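Local coordinates for protein ribonuclease (Nicotiana glutinosa, PDB 1IYB) that probably cleaves RNA as a ribonuclease of the T2 family and binds guanosine-5'-monophosphate in a pocket, at residues C22-S27 with N171-Q176; I162-D167 with S201-P206. All blocks are in the same frame, centred on the assembly; numbering follows the deposited sequence.

Contact 1: residues C22-S27 with N171-Q176; sequences CDTKQS and NSQLYQ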
ATOM      1  N   CYS A  22       7.091  -7.889  20.618  1.00 11.86           N
ATOM      2  CA  CYS A  22       7.768  -9.150  20.900  1.00 12.55           C
ATOM      3  C   CYS A  22       7.054 -10.247  21.683  1.00 14.33           C
ATOM      4  O   CYS A  22       7.651 -11.293  21.940  1.00 14.28           O
ATOM      5  CB  CYS A  22       9.087  -8.850  21.606  1.00 13.20           C
ATOM      6  SG  CYS A  22      10.394  -8.184  20.529  1.00 13.56           S
ATOM      7  N   ASP A  23       5.798 -10.038  22.063  1.00 14.72           N
ATOM      8  CA  ASP A  23       5.096 -11.062  22.831  1.00 15.40           C
ATOM      9  C   ASP A  23       3.890 -11.662  22.114  1.00 16.40           C
ATOM     10  O   ASP A  23       2.956 -12.145  22.759  1.00 17.72           O
ATOM     11  CB  ASP A  23       4.667 -10.491  24.185  1.00 14.61           C
ATOM     12  CG  ASP A  23       3.607  -9.419  24.052  1.00 14.68           C
ATOM     13  OD1 ASP A  23       3.378  -8.957  22.917  1.00 15.49           O
ATOM     14  OD2 ASP A  23       3.011  -9.036  25.080  1.00 12.79           O
ATOM     15  N   THR A  24       3.909 -11.639  20.786  1.00 17.22           N
ATOM     16  CA  THR A  24       2.809 -12.198  20.010  1.00 19.60           C
ATOM     17  C   THR A  24       3.182 -13.607  19.562  1.00 20.83           C
ATOM     18  O   THR A  24       4.224 -14.136  19.956  1.00 20.10           O
ATOM     19  CB  THR A  24       2.507 -11.355  18.757  1.00 20.16           C
ATOM     20  OG1 THR A  24       3.557 -11.527  17.797  1.00 19.89           O
ATOM     21  CG2 THR A  24       2.393  -9.881  19.122  1.00 19.12           C
ATOM     22  N   LYS A  25       2.332 -14.213  18.738  1.00 22.58           N
ATOM     23  CA  LYS A  25       2.593 -15.558  18.240  1.00 24.33           C
ATOM     24  C   LYS A  25       3.716 -15.549  17.207  1.00 24.39           C
ATOM     25  O   LYS A  25       4.323 -16.584  16.933  1.00 25.40           O
ATOM     26  CB  LYS A  25       1.324 -16.151  17.623  1.00 26.12           C
ATOM     27  CG  LYS A  25       0.192 -16.357  18.616  1.00 28.06           C
ATOM     28  CD  LYS A  25      -1.002 -17.040  17.965  1.00 30.28           C
ATOM     29  CE  LYS A  25      -2.122 -17.269  18.969  1.00 31.11           C
ATOM     30  NZ  LYS A  25      -1.673 -18.103  20.121  1.00 31.58           N
ATOM     31  N   GLN A  26       3.985 -14.379  16.636  1.00 23.69           N
ATOM     32  CA  GLN A  26       5.041 -14.238  15.640  1.00 22.78           C
ATOM     33  C   GLN A  26       6.371 -13.974  16.341  1.00 21.27           C
ATOM     34  O   GLN A  26       6.400 -13.518  17.484  1.00 20.63           O
ATOM     35  CB  GLN A  26       4.733 -13.081  14.690  1.00 25.33           C
ATOM     36  CG  GLN A  26       3.374 -13.159  14.026  1.00 29.32           C
ATOM     37  CD  GLN A  26       3.171 -12.061  13.001  1.00 31.35           C
ATOM     38  OE1 GLN A  26       3.803 -12.056  11.944  1.00 33.54           O
ATOM     39  NE2 GLN A  26       2.291 -11.115  13.313  1.00 33.48           N
ATOM     40  N   SER A  27       7.468 -14.256  15.651  1.00 18.85           N
ATOM     41  CA  SER A  27       8.789 -14.050  16.229  1.00 17.20           C
ATOM     42  C   SER A  27       9.282 -12.623  16.058  1.00 15.70           C
ATOM     43  O   SER A  27       8.897 -11.922  15.123  1.00 14.69           O
ATOM     44  CB  SER A  27       9.803 -15.000  15.587  1.00 17.66           C
ATOM     45  OG  SER A  27      10.000 -14.682  14.220  1.00 20.35           O
ATOM     46  N   ASN A 171      -4.591 -11.296  25.179  1.00 24.70           N
ATOM     47  CA  ASN A 171      -4.870 -10.014  25.814  1.00 22.83           C
ATOM     48  C   ASN A 171      -4.593  -8.834  24.889  1.00 21.73           C
ATOM     49  O   ASN A 171      -3.619  -8.838  24.133  1.00 19.47           O
ATOM     50  CB  ASN A 171      -4.034  -9.855  27.086  1.00 24.55           C
ATOM     51  CG  ASN A 171      -4.462 -10.800  28.193  1.00 26.74           C
ATOM     52  OD1 ASN A 171      -3.921 -10.759  29.297  1.00 27.91           O
ATOM     53  ND2 ASN A 171      -5.437 -11.654  27.903  1.00 28.46           N
ATOM     54  N   SER A 172      -5.467  -7.833  24.949  1.00 19.00           N
ATOM     55  CA  SER A 172      -5.316  -6.622  24.153  1.00 16.65           C
ATOM     56  C   SER A 172      -4.232  -5.819  24.861  1.00 15.46           C
ATOM     57  O   SER A 172      -4.242  -5.703  26.088  1.00 14.45           O
ATOM     58  CB  SER A 172      -6.629  -5.839  24.133  1.00 17.15           C
ATOM     59  OG  SER A 172      -6.514  -4.665  23.351  1.00 16.85           O
ATOM     60  N   GLN A 173      -3.298  -5.260  24.100  1.00 12.48           N
ATOM     61  CA  GLN A 173      -2.201  -4.520  24.705  1.00 10.96           C
ATOM     62  C   GLN A 173      -1.805  -3.245  23.969  1.00  9.41           C
ATOM     63  O   GLN A 173      -2.009  -3.118  22.758  1.00  9.95           O
ATOM     64  CB  GLN A 173      -0.982  -5.437  24.804  1.00 11.86           C
ATOM     65  CG  GLN A 173      -0.565  -5.998  23.456  1.00 11.29           C
ATOM     66  CD  GLN A 173       0.593  -6.974  23.541  1.00 11.89           C
ATOM     67  OE1 GLN A 173       1.144  -7.377  22.517  1.00 13.26           O
ATOM     68  NE2 GLN A 173       0.961  -7.366  24.754  1.00 12.48           N
ATOM     69  N   LEU A 174      -1.235  -2.309  24.721  1.00  8.80           N
ATOM     70  CA  LEU A 174      -0.767  -1.036  24.175  1.00  9.13           C
ATOM     71  C   LEU A 174       0.376  -1.345  23.215  1.00  8.81           C
ATOM     72  O   LEU A 174       1.431  -1.818  23.636  1.00 10.26           O
ATOM     73  CB  LEU A 174      -0.261  -0.141  25.308  1.00  8.92           C
ATOM     74  CG  LEU A 174       0.323   1.225  24.938  1.00 10.45           C
ATOM     75  CD1 LEU A 174      -0.727   2.051  24.222  1.00 11.10           C
ATOM     76  CD2 LEU A 174       0.801   1.936  26.195  1.00  9.56           C
ATOM     77  N   TYR A 175       0.174  -1.061  21.933  1.00  8.18           N
ATOM     78  CA  TYR A 175       1.181  -1.357  20.920  1.00  7.06           C
ATOM     79  C   TYR A 175       1.868  -0.129  20.314  1.00  6.25           C
ATOM     80  O   TYR A 175       3.090  -0.008  20.380  1.00  7.60           O
ATOM     81  CB  TYR A 175       0.526  -2.224  19.841  1.00  7.64           C
ATOM     82  CG  TYR A 175       1.383  -2.545  18.644  1.00  8.85           C
ATOM     83  CD1 TYR A 175       2.726  -2.887  18.789  1.00 10.00           C
ATOM     84  CD2 TYR A 175       0.839  -2.537  17.362  1.00 11.50           C
ATOM     85  CE1 TYR A 175       3.505  -3.214  17.681  1.00 11.68           C
ATOM     86  CE2 TYR A 175       1.605  -2.862  16.254  1.00 12.96           C
ATOM     87  CZ  TYR A 175       2.936  -3.199  16.421  1.00 12.63           C
ATOM     88  OH  TYR A 175       3.699  -3.518  15.321  1.00 14.26           O
ATOM     89  N   GLN A 176       1.103   0.778  19.716  1.00  6.32           N
ATOM     90  CA  GLN A 176       1.707   1.973  19.130  1.00  5.76           C
ATOM     91  C   GLN A 176       0.956   3.233  19.532  1.00  5.88           C
ATOM     92  O   GLN A 176      -0.242   3.192  19.823  1.00  6.03           O
ATOM     93  CB  GLN A 176       1.747   1.874  17.600  1.00  7.39           C
ATOM     94  CG  GLN A 176       2.409   0.609  17.075  1.00  7.05           C
ATOM     95  CD  GLN A 176       2.826   0.728  15.626  1.00 11.00           C
ATOM     96  OE1 GLN A 176       3.963   1.081  15.328  1.00 11.25           O
ATOM     97  NE2 GLN A 176       1.902   0.445  14.715  1.00 11.95           N
TER
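With chi1 of 67° for Asp-23, and a like first torsion for Gln-173, each CG sits between its own backbone N and carbonyl carbon, and the Gln-173 chain, extended beyond CG, brings its amide up to face the carboxylate. The CA atoms of Asp-23 and Gln-173 are 10.0 Å apart, a gap bridged by the two side chains coming from opposite directions. The carboxylate and amide lie nearly in one plane, 7° apart. Gln-173 NE2 donates to the syn lone pair of Asp-23 OD2 at 2.7 Å, almost perfectly straight (177°). A glutamine suits this strand position because its long arm carries both a donor and an acceptor: OE1 also accepts from Asn-165 ND2. Beside the pair, Thr-24 OG1 takes the backbone N of Gln-26 at 3.1 Å, an ST turn that shapes the loop after helix 18-21. The contact joins this loop to strand 172-182, which carries Tyr-175 of the guanosine-5'-monophosphate pocket. Asp-23 OD1 and Gln-173 OE1 stand only 2.8 Å apart, which suggests that the acid holds a proton between them; with Asp-167 and Glu-204 also close by, the pKa of Asp-23 is probably raised by the gathered acids.

Contact 2: residues I162-D167 with S201-P206; sequences IECNVD and SSIEFP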
ATOM      1  N   ILE A 162      -4.141   5.851  19.922  1.00  7.11           N
ATOM      2  CA  ILE A 162      -3.613   4.633  20.526  1.00  7.49           C
ATOM      3  C   ILE A 162      -3.989   3.393  19.712  1.00  8.87           C
ATOM      4  O   ILE A 162      -5.161   3.177  19.406  1.00  9.60           O
ATOM      5  CB  ILE A 162      -4.151   4.452  21.966  1.00  9.06           C
ATOM      6  CG1 ILE A 162      -3.921   5.729  22.780  1.00 11.33           C
ATOM      7  CG2 ILE A 162      -3.467   3.265  22.627  1.00  9.58           C
ATOM      8  CD1 ILE A 162      -2.463   6.122  22.938  1.00  9.53           C
ATOM      9  N   GLU A 163      -2.990   2.584  19.367  1.00  8.57           N
ATOM     10  CA  GLU A 163      -3.219   1.362  18.601  1.00  8.99           C
ATOM     11  C   GLU A 163      -2.837   0.164  19.452  1.00  8.80           C
ATOM     12  O   GLU A 163      -1.811   0.182  20.133  1.00  7.19           O
ATOM     13  CB  GLU A 163      -2.369   1.348  17.328  1.00  9.52           C
ATOM     14  CG  GLU A 163      -2.668   0.170  16.411  1.00 13.06           C
ATOM     15  CD  GLU A 163      -1.606  -0.038  15.346  1.00 16.27           C
ATOM     16  OE1 GLU A 163      -0.897   0.932  15.010  1.00 17.64           O
ATOM     17  OE2 GLU A 163      -1.490  -1.173  14.839  1.00 19.69           O
ATOM     18  N   CYS A 164      -3.660  -0.877  19.400  1.00  8.15           N
ATOM     19  CA  CYS A 164      -3.417  -2.092  20.163  1.00  9.96           C
ATOM     20  C   CYS A 164      -3.286  -3.304  19.261  1.00 10.57           C
ATOM     21  O   CYS A 164      -3.759  -3.301  18.126  1.00 12.73           O
ATOM     22  CB  CYS A 164      -4.576  -2.349  21.134  1.00 10.08           C
ATOM     23  SG  CYS A 164      -4.735  -1.091  22.436  1.00 12.64           S
ATOM     24  N   ASN A 165      -2.610  -4.326  19.767  1.00 10.94           N
ATOM     25  CA  ASN A 165      -2.489  -5.588  19.055  1.00 11.56           C
ATOM     26  C   ASN A 165      -2.727  -6.648  20.125  1.00 13.56           C
ATOM     27  O   ASN A 165      -3.065  -6.310  21.261  1.00 11.85           O
ATOM     28  CB  ASN A 165      -1.126  -5.742  18.349  1.00 11.37           C
ATOM     29  CG  ASN A 165       0.042  -5.977  19.298  1.00 11.78           C
ATOM     30  OD1 ASN A 165       1.113  -6.411  18.861  1.00 13.33           O
ATOM     31  ND2 ASN A 165      -0.139  -5.685  20.572  1.00  9.79           N
ATOM     32  N   VAL A 166      -2.577  -7.919  19.784  1.00 15.16           N
ATOM     33  CA  VAL A 166      -2.827  -8.970  20.760  1.00 17.29           C
ATOM     34  C   VAL A 166      -1.580  -9.788  21.050  1.00 17.25           C
ATOM     35  O   VAL A 166      -0.797 -10.071  20.147  1.00 18.69           O
ATOM     36  CB  VAL A 166      -3.940  -9.918  20.266  1.00 17.85           C
ATOM     37  CG1 VAL A 166      -4.257 -10.949  21.330  1.00 19.84           C
ATOM     38  CG2 VAL A 166      -5.184  -9.117  19.910  1.00 18.53           C
ATOM     39  N   ASP A 167      -1.396 -10.159  22.313  1.00 19.18           N
ATOM     40  CA  ASP A 167      -0.243 -10.966  22.697  1.00 20.94           C
ATOM     41  C   ASP A 167      -0.606 -12.431  22.487  1.00 23.71           C
ATOM     42  O   ASP A 167      -1.636 -12.736  21.889  1.00 23.54           O
ATOM     43  CB  ASP A 167       0.140 -10.708  24.161  1.00 21.10           C
ATOM     44  CG  ASP A 167      -0.913 -11.193  25.146  1.00 21.24           C
ATOM     45  OD1 ASP A 167      -0.762 -10.909  26.353  1.00 21.55           O
ATOM     46  OD2 ASP A 167      -1.880 -11.861  24.725  1.00 22.40           O
ATOM     47  N   SER A 201     -11.510  -1.323  26.383  1.00 22.81           N
ATOM     48  CA  SER A 201     -11.611  -0.243  27.359  1.00 22.52           C
ATOM     49  C   SER A 201     -10.395  -0.246  28.288  1.00 20.94           C
ATOM     50  O   SER A 201      -9.937   0.809  28.731  1.00 20.64           O
ATOM     51  CB  SER A 201     -12.898  -0.390  28.178  1.00 23.25           C
ATOM     52  OG  SER A 201     -12.948  -1.651  28.823  1.00 28.15           O
ATOM     53  N   SER A 202      -9.887  -1.440  28.583  1.00 19.95           N
ATOM     54  CA  SER A 202      -8.711  -1.593  29.432  1.00 19.03           C
ATOM     55  C   SER A 202      -7.710  -2.455  28.669  1.00 17.47           C
ATOM     56  O   SER A 202      -8.081  -3.482  28.091  1.00 17.23           O
ATOM     57  CB  SER A 202      -9.077  -2.267  30.759  1.00 20.51           C
ATOM     58  OG  SER A 202      -9.508  -3.600  30.555  1.00 25.49           O
ATOM     59  N   ILE A 203      -6.449  -2.037  28.667  1.00 14.94           N
ATOM     60  CA  ILE A 203      -5.408  -2.764  27.948  1.00 14.19           C
ATOM     61  C   ILE A 203      -4.139  -2.993  28.756  1.00 13.39           C
ATOM     62  O   ILE A 203      -3.814  -2.227  29.663  1.00 13.08           O
ATOM     63  CB  ILE A 203      -5.025  -2.028  26.644  1.00 15.08           C
ATOM     64  CG1 ILE A 203      -4.518  -0.621  26.970  1.00 15.54           C
ATOM     65  CG2 ILE A 203      -6.227  -1.970  25.711  1.00 16.76           C
ATOM     66  CD1 ILE A 203      -4.106   0.194  25.746  1.00 16.23           C
ATOM     67  N   GLU A 204      -3.416  -4.052  28.405  1.00 12.40           N
ATOM     68  CA  GLU A 204      -2.176  -4.397  29.085  1.00 13.29           C
ATOM     69  C   GLU A 204      -0.989  -3.595  28.560  1.00 11.91           C
ATOM     70  O   GLU A 204      -0.935  -3.245  27.383  1.00 11.55           O
ATOM     71  CB  GLU A 204      -1.874  -5.891  28.911  1.00 14.78           C
ATOM     72  CG  GLU A 204      -0.465  -6.275  29.350  1.00 19.42           C
ATOM     73  CD  GLU A 204      -0.064  -7.677  28.929  1.00 22.99           C
ATOM     74  OE1 GLU A 204      -0.252  -8.030  27.742  1.00 24.74           O
ATOM     75  OE2 GLU A 204       0.455  -8.425  29.785  1.00 27.00           O
ATOM     76  N   PHE A 205      -0.047  -3.304  29.450  1.00 11.43           N
ATOM     77  CA  PHE A 205       1.179  -2.585  29.104  1.00 11.47           C
ATOM     78  C   PHE A 205       2.245  -3.595  29.536  1.00 11.68           C
ATOM     79  O   PHE A 205       2.777  -3.521  30.645  1.00 12.64           O
ATOM     80  CB  PHE A 205       1.276  -1.285  29.919  1.00 11.42           C
ATOM     81  CG  PHE A 205       2.355  -0.331  29.448  1.00  9.74           C
ATOM     82  CD1 PHE A 205       3.061  -0.559  28.268  1.00  9.28           C
ATOM     83  CD2 PHE A 205       2.647   0.812  30.187  1.00 10.13           C
ATOM     84  CE1 PHE A 205       4.042   0.341  27.834  1.00  9.56           C
ATOM     85  CE2 PHE A 205       3.624   1.718  29.765  1.00 10.52           C
ATOM     86  CZ  PHE A 205       4.323   1.480  28.585  1.00 10.57           C
ATOM     87  N   PRO A 206       2.560  -4.560  28.655  1.00 11.65           N
ATOM     88  CA  PRO A 206       3.547  -5.612  28.922  1.00 11.89           C
ATOM     89  C   PRO A 206       4.974  -5.173  29.193  1.00 12.65           C
ATOM     90  O   PRO A 206       5.458  -4.189  28.641  1.00 13.47           O
ATOM     91  CB  PRO A 206       3.445  -6.497  27.682  1.00 13.06           C
ATOM     92  CG  PRO A 206       3.157  -5.514  26.608  1.00 12.69           C
ATOM     93  CD  PRO A 206       2.106  -4.623  27.253  1.00 12.81           C
TER
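Ile-203 lays two of its methyl groups against the sulfur of Cys-164, CD1 at 3.6 Å and CG2 at 3.7 Å from SG, so that the sulfur rests over the notch between the two branches of the side chain. The torsions explain the fit: CG2 lies beside the backbone N while chi1 of 59° sends CG1 between that N and the carbonyl carbon, and chi2 of 180° carries CD1 onward to the sulfur. A beta-branched isoleucine suits a strand here, since it offers two apolar prongs to one partner. The half-cystine suits its side too, for it is apolar and is tied by a disulfide to Cys-199, shortly before strand 202-204. Ile-162 CG2 adds a looser contact at 4.4 Å from Ile-203 CD1, and Ile-148 of helix 145-156 packs on both isoleucines. The short strand 202-204 is thereby set against the edge strand 161-166 of the main antiparallel sheet through side chains alone. At the other end the character changes: Asp-167 OD1 and Glu-204 OE1 come within 3.2 Å, their carboxylates crossing with planes 81° apart. Asp-167 OD2 accepts from Asn-171 N, and Glu-204 OE1 receives a weak bond from Gln-173 NE2. Two acceptors so close should repel when both are ionised, which would tend to raise the pKa of one or both acids.

Overall arrangement
From the N terminus the four segments come in the order 22-27, 162-167, 171-176, 201-206, so the two contacts cross. Contact 1 closes a long loop of 143 residues that takes in most of the helices; contact 2 closes a short one of 33 residues containing the whole of strand 172-182. Strands 161-166 and 172-182 are antiparallel sheet neighbours joined by a short turn, and Gln-176 O lies 2.9 Å from Glu-163 N. Across the other side of the junction, Leu-174 N probably bonds to Glu-204 O. Together the contacts fasten the loop after helix 18-21 and the C-terminal region to the same end of the main sheet.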